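Local coordinates for protein sulfate adenylyltransferase, adenylylsulfate kinase (PDB 3CR8) that probably makes activated sulfate, phosphorylating adenosine 5'-phosphosulfate with ATP to give 3'-phosphoadenylyl sulfate, as a hexameric APS kinase with an ATP-sulfurylase-like portion, at residues G212-R223 and F351-Q361. Sequence-based numbering, arbitrary orientation.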
ATOM      1  N   GLY A 212       9.904  -5.147  28.925  1.00 37.10           N
ATOM      2  CA  GLY A 212       9.796  -4.165  27.861  1.00 38.17           C
ATOM      3  C   GLY A 212      11.144  -3.776  27.258  1.00 43.23           C
ATOM      4  O   GLY A 212      11.281  -3.668  26.043  1.00 59.24           O
ATOM      5  N   LEU A 213      12.148  -3.564  28.101  1.00 37.71           N
ATOM      6  CA  LEU A 213      13.468  -3.211  27.622  1.00 32.23           C
ATOM      7  C   LEU A 213      13.994  -4.285  26.709  1.00 39.33           C
ATOM      8  O   LEU A 213      14.466  -4.018  25.630  1.00 41.52           O
ATOM      9  CB  LEU A 213      14.401  -3.086  28.799  1.00 37.78           C
ATOM     10  CG  LEU A 213      15.504  -2.060  28.721  1.00 37.05           C
ATOM     11  CD1 LEU A 213      16.698  -2.734  29.315  1.00 29.78           C
ATOM     12  CD2 LEU A 213      15.762  -1.595  27.282  1.00 36.38           C
ATOM     13  N   VAL A 214      13.940  -5.524  27.151  1.00 40.22           N
ATOM     14  CA  VAL A 214      14.441  -6.578  26.311  1.00 38.29           C
ATOM     15  C   VAL A 214      13.646  -6.585  25.025  1.00 37.91           C
ATOM     16  O   VAL A 214      14.216  -6.718  23.945  1.00 34.45           O
ATOM     17  CB  VAL A 214      14.363  -7.944  26.979  1.00 45.21           C
ATOM     18  CG1 VAL A 214      14.696  -9.062  25.969  1.00 28.23           C
ATOM     19  CG2 VAL A 214      15.273  -7.968  28.182  1.00 42.24           C
ATOM     20  N   ARG A 215      12.331  -6.427  25.126  1.00 37.86           N
ATOM     21  CA  ARG A 215      11.527  -6.565  23.925  1.00 47.43           C
ATOM     22  C   ARG A 215      11.825  -5.472  22.900  1.00 42.08           C
ATOM     23  O   ARG A 215      11.781  -5.712  21.693  1.00 47.10           O
ATOM     24  CB  ARG A 215      10.040  -6.645  24.251  1.00 42.41           C
ATOM     25  CG  ARG A 215       9.299  -7.573  23.308  1.00 57.85           C
ATOM     26  CD  ARG A 215       8.161  -8.203  24.036  1.00 44.48           C
ATOM     27  NE  ARG A 215       7.695  -7.274  25.054  1.00 56.36           N
ATOM     28  CZ  ARG A 215       7.244  -7.652  26.247  1.00 72.88           C
ATOM     29  NH1 ARG A 215       7.212  -8.957  26.556  1.00 60.71           N
ATOM     30  NH2 ARG A 215       6.836  -6.734  27.127  1.00 55.79           N
ATOM     31  N   SER A 216      12.153  -4.283  23.378  1.00 40.96           N
ATOM     32  CA  SER A 216      12.494  -3.204  22.490  1.00 33.39           C
ATOM     33  C   SER A 216      13.841  -3.427  21.807  1.00 37.94           C
ATOM     34  O   SER A 216      14.080  -2.887  20.734  1.00 47.94           O
ATOM     35  CB  SER A 216      12.475  -1.881  23.256  1.00 41.06           C
ATOM     36  OG  SER A 216      13.682  -1.676  23.961  1.00 52.78           O
ATOM     37  N   PHE A 217      14.732  -4.201  22.428  1.00 38.90           N
ATOM     38  CA  PHE A 217      15.977  -4.581  21.772  1.00 31.28           C
ATOM     39  C   PHE A 217      15.745  -5.648  20.723  1.00 38.62           C
ATOM     40  O   PHE A 217      16.273  -5.567  19.628  1.00 44.24           O
ATOM     41  CB  PHE A 217      17.044  -4.996  22.778  1.00 33.46           C
ATOM     42  CG  PHE A 217      17.869  -3.856  23.226  1.00 40.68           C
ATOM     43  CD1 PHE A 217      17.413  -3.014  24.235  1.00 36.42           C
ATOM     44  CD2 PHE A 217      19.061  -3.547  22.577  1.00 35.02           C
ATOM     45  CE1 PHE A 217      18.149  -1.908  24.622  1.00 33.66           C
ATOM     46  CE2 PHE A 217      19.809  -2.450  22.969  1.00 31.08           C
ATOM     47  CZ  PHE A 217      19.351  -1.626  23.980  1.00 35.73           C
ATOM     48  N   LEU A 218      14.926  -6.635  21.048  1.00 40.00           N
ATOM     49  CA  LEU A 218      14.610  -7.685  20.108  1.00 31.89           C
ATOM     50  C   LEU A 218      13.985  -7.092  18.895  1.00 36.27           C
ATOM     51  O   LEU A 218      14.148  -7.607  17.804  1.00 42.44           O
ATOM     52  CB  LEU A 218      13.651  -8.667  20.737  1.00 34.55           C
ATOM     53  CG  LEU A 218      14.302  -9.576  21.769  1.00 33.74           C
ATOM     54  CD1 LEU A 218      13.211 -10.296  22.559  1.00 24.70           C
ATOM     55  CD2 LEU A 218      15.294 -10.527  21.120  1.00 19.07           C
ATOM     56  N   ALA A 219      13.291  -5.979  19.093  1.00 42.08           N
ATOM     57  CA  ALA A 219      12.532  -5.332  18.030  1.00 42.95           C
ATOM     58  C   ALA A 219      13.419  -4.754  16.956  1.00 41.20           C
ATOM     59  O   ALA A 219      13.086  -4.798  15.782  1.00 56.62           O
ATOM     60  CB  ALA A 219      11.630  -4.253  18.615  1.00 45.45           C
ATOM     61  N   ILE A 220      14.561  -4.225  17.368  1.00 40.34           N
ATOM     62  CA  ILE A 220      15.430  -3.526  16.443  1.00 46.41           C
ATOM     63  C   ILE A 220      16.711  -4.285  16.150  1.00 58.64           C
ATOM     64  O   ILE A 220      17.566  -3.818  15.397  1.00 59.27           O
ATOM     65  CB  ILE A 220      15.771  -2.148  16.995  1.00 52.02           C
ATOM     66  CG1 ILE A 220      17.162  -2.098  17.642  1.00 50.11           C
ATOM     67  CG2 ILE A 220      14.735  -1.759  18.011  1.00 55.89           C
ATOM     68  CD1 ILE A 220      17.636  -0.639  17.905  1.00 44.89           C
ATOM     69  N   ARG A 221      16.853  -5.469  16.727  1.00 56.52           N
ATOM     70  CA  ARG A 221      18.086  -6.202  16.534  1.00 62.40           C
ATOM     71  C   ARG A 221      18.380  -6.480  15.059  1.00 61.51           C
ATOM     72  O   ARG A 221      19.552  -6.486  14.668  1.00 57.58           O
ATOM     73  CB  ARG A 221      18.098  -7.497  17.337  1.00 64.65           C
ATOM     74  CG  ARG A 221      19.328  -8.350  17.092  1.00 60.06           C
ATOM     75  CD  ARG A 221      19.269  -9.642  17.873  1.00 63.23           C
ATOM     76  NE  ARG A 221      18.017 -10.342  17.629  1.00 78.03           N
ATOM     77  CZ  ARG A 221      17.671 -11.466  18.243  1.00 87.75           C
ATOM     78  NH1 ARG A 221      18.506 -12.006  19.129  1.00 64.68           N
ATOM     79  NH2 ARG A 221      16.498 -12.042  17.977  1.00 81.57           N
ATOM     80  N   ASP A 222      17.338  -6.695  14.249  1.00 54.62           N
ATOM     81  CA  ASP A 222      17.543  -7.062  12.837  1.00 53.63           C
ATOM     82  C   ASP A 222      18.114  -5.939  11.975  1.00 51.99           C
ATOM     83  O   ASP A 222      18.588  -6.181  10.864  1.00 50.36           O
ATOM     84  CB  ASP A 222      16.261  -7.605  12.215  1.00 54.65           C
ATOM     85  CG  ASP A 222      15.917  -8.974  12.729  1.00 74.55           C
ATOM     86  OD1 ASP A 222      15.438  -9.802  11.924  1.00 89.94           O
ATOM     87  OD2 ASP A 222      16.142  -9.226  13.938  1.00 82.73           O
ATOM     88  N   ARG A 223      18.057  -4.720  12.510  1.00 46.70           N
ATOM     89  CA  ARG A 223      18.640  -3.536  11.882  1.00 51.67           C
ATOM     90  C   ARG A 223      20.159  -3.530  12.019  1.00 54.33           C
ATOM     91  O   ARG A 223      20.835  -2.612  11.560  1.00 54.51           O
ATOM     92  CB  ARG A 223      18.119  -2.262  12.559  1.00 53.22           C
ATOM     93  CG  ARG A 223      16.620  -2.059  12.506  1.00 56.22           C
ATOM     94  CD  ARG A 223      16.258  -1.409  11.216  1.00 50.70           C
ATOM     95  NE  ARG A 223      14.824  -1.203  11.077  1.00 59.77           N
ATOM     96  CZ  ARG A 223      14.298  -0.595  10.026  1.00 68.92           C
ATOM     97  NH1 ARG A 223      15.117  -0.161   9.070  1.00 63.49           N
ATOM     98  NH2 ARG A 223      12.988  -0.405   9.934  1.00 60.68           N
ATOM     99  N   PHE A 351      12.665   3.715  14.649  1.00 46.25           N
ATOM    100  CA  PHE A 351      12.227   2.750  13.641  1.00 49.60           C
ATOM    101  C   PHE A 351      10.762   2.411  13.910  1.00 45.56           C
ATOM    102  O   PHE A 351      10.319   2.454  15.060  1.00 42.28           O
ATOM    103  CB  PHE A 351      13.066   1.470  13.686  1.00 46.51           C
ATOM    104  CG  PHE A 351      14.542   1.690  13.508  1.00 50.06           C
ATOM    105  CD1 PHE A 351      15.351   1.950  14.603  1.00 43.98           C
ATOM    106  CD2 PHE A 351      15.129   1.618  12.248  1.00 60.12           C
ATOM    107  CE1 PHE A 351      16.728   2.139  14.450  1.00 55.19           C
ATOM    108  CE2 PHE A 351      16.517   1.808  12.071  1.00 50.03           C
ATOM    109  CZ  PHE A 351      17.318   2.069  13.177  1.00 50.21           C
ATOM    110  N   PRO A 352       9.999   2.074  12.853  1.00 46.83           N
ATOM    111  CA  PRO A 352       8.586   1.696  13.014  1.00 41.10           C
ATOM    112  C   PRO A 352       8.365   0.609  14.058  1.00 41.62           C
ATOM    113  O   PRO A 352       7.493   0.751  14.900  1.00 43.36           O
ATOM    114  CB  PRO A 352       8.204   1.190  11.632  1.00 30.78           C
ATOM    115  CG  PRO A 352       9.110   1.928  10.733  1.00 30.31           C
ATOM    116  CD  PRO A 352      10.401   2.069  11.440  1.00 42.82           C
ATOM    117  N   GLU A 353       9.169  -0.449  14.004  1.00 49.65           N
ATOM    118  CA  GLU A 353       9.104  -1.562  14.951  1.00 47.49           C
ATOM    119  C   GLU A 353       9.211  -1.138  16.415  1.00 50.98           C
ATOM    120  O   GLU A 353       8.436  -1.582  17.248  1.00 54.73           O
ATOM    121  CB  GLU A 353      10.218  -2.557  14.666  1.00 33.20           C
ATOM    122  CG  GLU A 353      10.406  -2.841  13.230  1.00 47.79           C
ATOM    123  CD  GLU A 353      11.553  -2.045  12.631  1.00 66.75           C
ATOM    124  OE1 GLU A 353      12.731  -2.396  12.892  1.00 55.38           O
ATOM    125  OE2 GLU A 353      11.264  -1.077  11.887  1.00 72.60           O
ATOM    126  N   VAL A 354      10.203  -0.319  16.731  1.00 40.29           N
ATOM    127  CA  VAL A 354      10.434   0.109  18.084  1.00 36.89           C
ATOM    128  C   VAL A 354       9.276   0.977  18.503  1.00 46.30           C
ATOM    129  O   VAL A 354       8.726   0.834  19.599  1.00 47.96           O
ATOM    130  CB  VAL A 354      11.704   0.957  18.173  1.00 48.78           C
ATOM    131  CG1 VAL A 354      12.138   1.139  19.619  1.00 44.03           C
ATOM    132  CG2 VAL A 354      12.804   0.334  17.348  1.00 37.88           C
ATOM    133  N   LEU A 355       8.899   1.903  17.630  1.00 48.73           N
ATOM    134  CA  LEU A 355       7.767   2.768  17.937  1.00 48.80           C
ATOM    135  C   LEU A 355       6.567   1.901  18.272  1.00 43.20           C
ATOM    136  O   LEU A 355       5.907   2.109  19.281  1.00 44.66           O
ATOM    137  CB  LEU A 355       7.472   3.723  16.779  1.00 34.20           C
ATOM    138  CG  LEU A 355       8.573   4.779  16.680  1.00 40.02           C
ATOM    139  CD1 LEU A 355       8.168   5.873  15.737  1.00 29.14           C
ATOM    140  CD2 LEU A 355       8.924   5.363  18.050  1.00 36.36           C
ATOM    141  N   ALA A 356       6.329   0.897  17.430  1.00 43.69           N
ATOM    142  CA  ALA A 356       5.166   0.031  17.546  1.00 41.60           C
ATOM    143  C   ALA A 356       5.208  -0.687  18.879  1.00 40.49           C
ATOM    144  O   ALA A 356       4.190  -0.870  19.545  1.00 42.32           O
ATOM    145  CB  ALA A 356       5.134  -0.952  16.383  1.00 26.09           C
ATOM    146  N   GLU A 357       6.414  -1.059  19.271  1.00 40.52           N
ATOM    147  CA  GLU A 357       6.631  -1.796  20.499  1.00 47.78           C
ATOM    148  C   GLU A 357       6.466  -0.897  21.703  1.00 46.47           C
ATOM    149  O   GLU A 357       5.785  -1.269  22.631  1.00 51.49           O
ATOM    150  CB  GLU A 357       8.010  -2.474  20.481  1.00 54.33           C
ATOM    151  CG  GLU A 357       8.459  -3.087  21.800  1.00 47.33           C
ATOM    152  CD  GLU A 357       7.567  -4.228  22.258  1.00 62.44           C
ATOM    153  OE1 GLU A 357       7.069  -4.989  21.398  1.00 50.83           O
ATOM    154  OE2 GLU A 357       7.372  -4.367  23.485  1.00 64.99           O
ATOM    155  N   LEU A 358       7.074   0.283  21.693  1.00 41.13           N
ATOM    156  CA  LEU A 358       6.853   1.245  22.780  1.00 46.89           C
ATOM    157  C   LEU A 358       5.385   1.619  22.968  1.00 52.15           C
ATOM    158  O   LEU A 358       4.975   1.957  24.074  1.00 55.29           O
ATOM    159  CB  LEU A 358       7.643   2.516  22.547  1.00 45.82           C
ATOM    160  CG  LEU A 358       9.141   2.299  22.520  1.00 36.51           C
ATOM    161  CD1 LEU A 358       9.820   3.554  22.111  1.00 28.79           C
ATOM    162  CD2 LEU A 358       9.611   1.851  23.875  1.00 41.21           C
ATOM    163  N   HIS A 359       4.600   1.564  21.893  1.00 52.66           N
ATOM    164  CA  HIS A 359       3.163   1.782  21.994  1.00 48.00           C
ATOM    165  C   HIS A 359       2.370   0.580  22.521  1.00 52.00           C
ATOM    166  O   HIS A 359       1.356   0.724  23.173  1.00 53.88           O
ATOM    167  CB  HIS A 359       2.602   2.307  20.689  1.00 45.31           C
ATOM    168  CG  HIS A 359       2.500   3.799  20.651  1.00 68.55           C
ATOM    169  ND1 HIS A 359       2.838   4.549  19.541  1.00 53.43           N
ATOM    170  CD2 HIS A 359       2.106   4.685  21.600  1.00 62.94           C
ATOM    171  CE1 HIS A 359       2.636   5.828  19.804  1.00 64.31           C
ATOM    172  NE2 HIS A 359       2.202   5.938  21.049  1.00 59.16           N
ATOM    173  N   ARG A 360       2.841  -0.621  22.273  1.00 55.39           N
ATOM    174  CA  ARG A 360       2.204  -1.757  22.921  1.00 58.30           C
ATOM    175  C   ARG A 360       2.463  -1.754  24.439  1.00 61.85           C
ATOM    176  O   ARG A 360       1.654  -2.276  25.210  1.00 68.21           O
ATOM    177  CB  ARG A 360       2.607  -3.074  22.240  1.00 58.10           C
ATOM    178  CG  ARG A 360       1.792  -3.329  20.985  1.00 55.52           C
ATOM    179  CD  ARG A 360       2.118  -4.633  20.347  1.00 66.84           C
ATOM    180  NE  ARG A 360       3.137  -4.498  19.309  1.00 75.70           N
ATOM    181  CZ  ARG A 360       4.393  -4.913  19.444  1.00 80.25           C
ATOM    182  NH1 ARG A 360       4.785  -5.484  20.585  1.00 81.22           N
ATOM    183  NH2 ARG A 360       5.253  -4.757  18.446  1.00 49.64           N
ATOM    184  N   GLN A 361       3.566  -1.134  24.862  1.00 59.96           N
ATOM    185  CA  GLN A 361       3.936  -1.081  26.273  1.00 62.97           C
ATOM    186  C   GLN A 361       3.235   0.047  26.980  1.00 70.08           C
ATOM    187  O   GLN A 361       2.616  -0.167  28.026  1.00 75.69           O
ATOM    188  CB  GLN A 361       5.439  -0.904  26.442  1.00 63.80           C
ATOM    189  CG  GLN A 361       6.268  -2.044  25.880  1.00 65.01           C
ATOM    190  CD  GLN A 361       7.755  -1.778  25.985  1.00 63.94           C
ATOM    191  OE1 GLN A 361       8.207  -0.980  26.816  1.00 56.70           O
ATOM    192  NE2 GLN A 361       8.528  -2.450  25.146  1.00 56.95           N
TER
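An antiparallel helix pair in the ATP-sulfurylase-like part of the chain brings R223, in segment 212-223, against F351 and E353 at the start of helix 352-361. R223 grips E353 side-on, NE to OE1 at 3.0 Å and NH2 to OE2 at 2.7 Å, the second bond nearly straight at 173°. With guanidinium and carboxylate almost coplanar, the two bonds fix the rotation of both groups. Folding back at chi2 (-85°), the arginine sets CG over the F351 ring, 4.1 Å from the centroid in a CH-pi contact, while CD2 of that ring lies over the rim of one guanidinium face; arginine suits this place by joining a greasy stem to a flat cation. Y180 meets the same ring edge-to-face.

The segment axes approach to 8.6 Å at 157°, a closeness that the small A219 allows, its CB lying 4.4 Å from CB of E357. Farther along, R215, whose NH1 hydrogen-bonds to the backbone O of M394 and E395 of the second subunit, gives E357 OE2 only a weak salt-bridging NE bond at 3.3 Å. The Q361 amide sits between the helices, NE2 giving a straight bond to OE2 of E357 and a weak one to G212 O, where glycine lets the amide lie against the backbone.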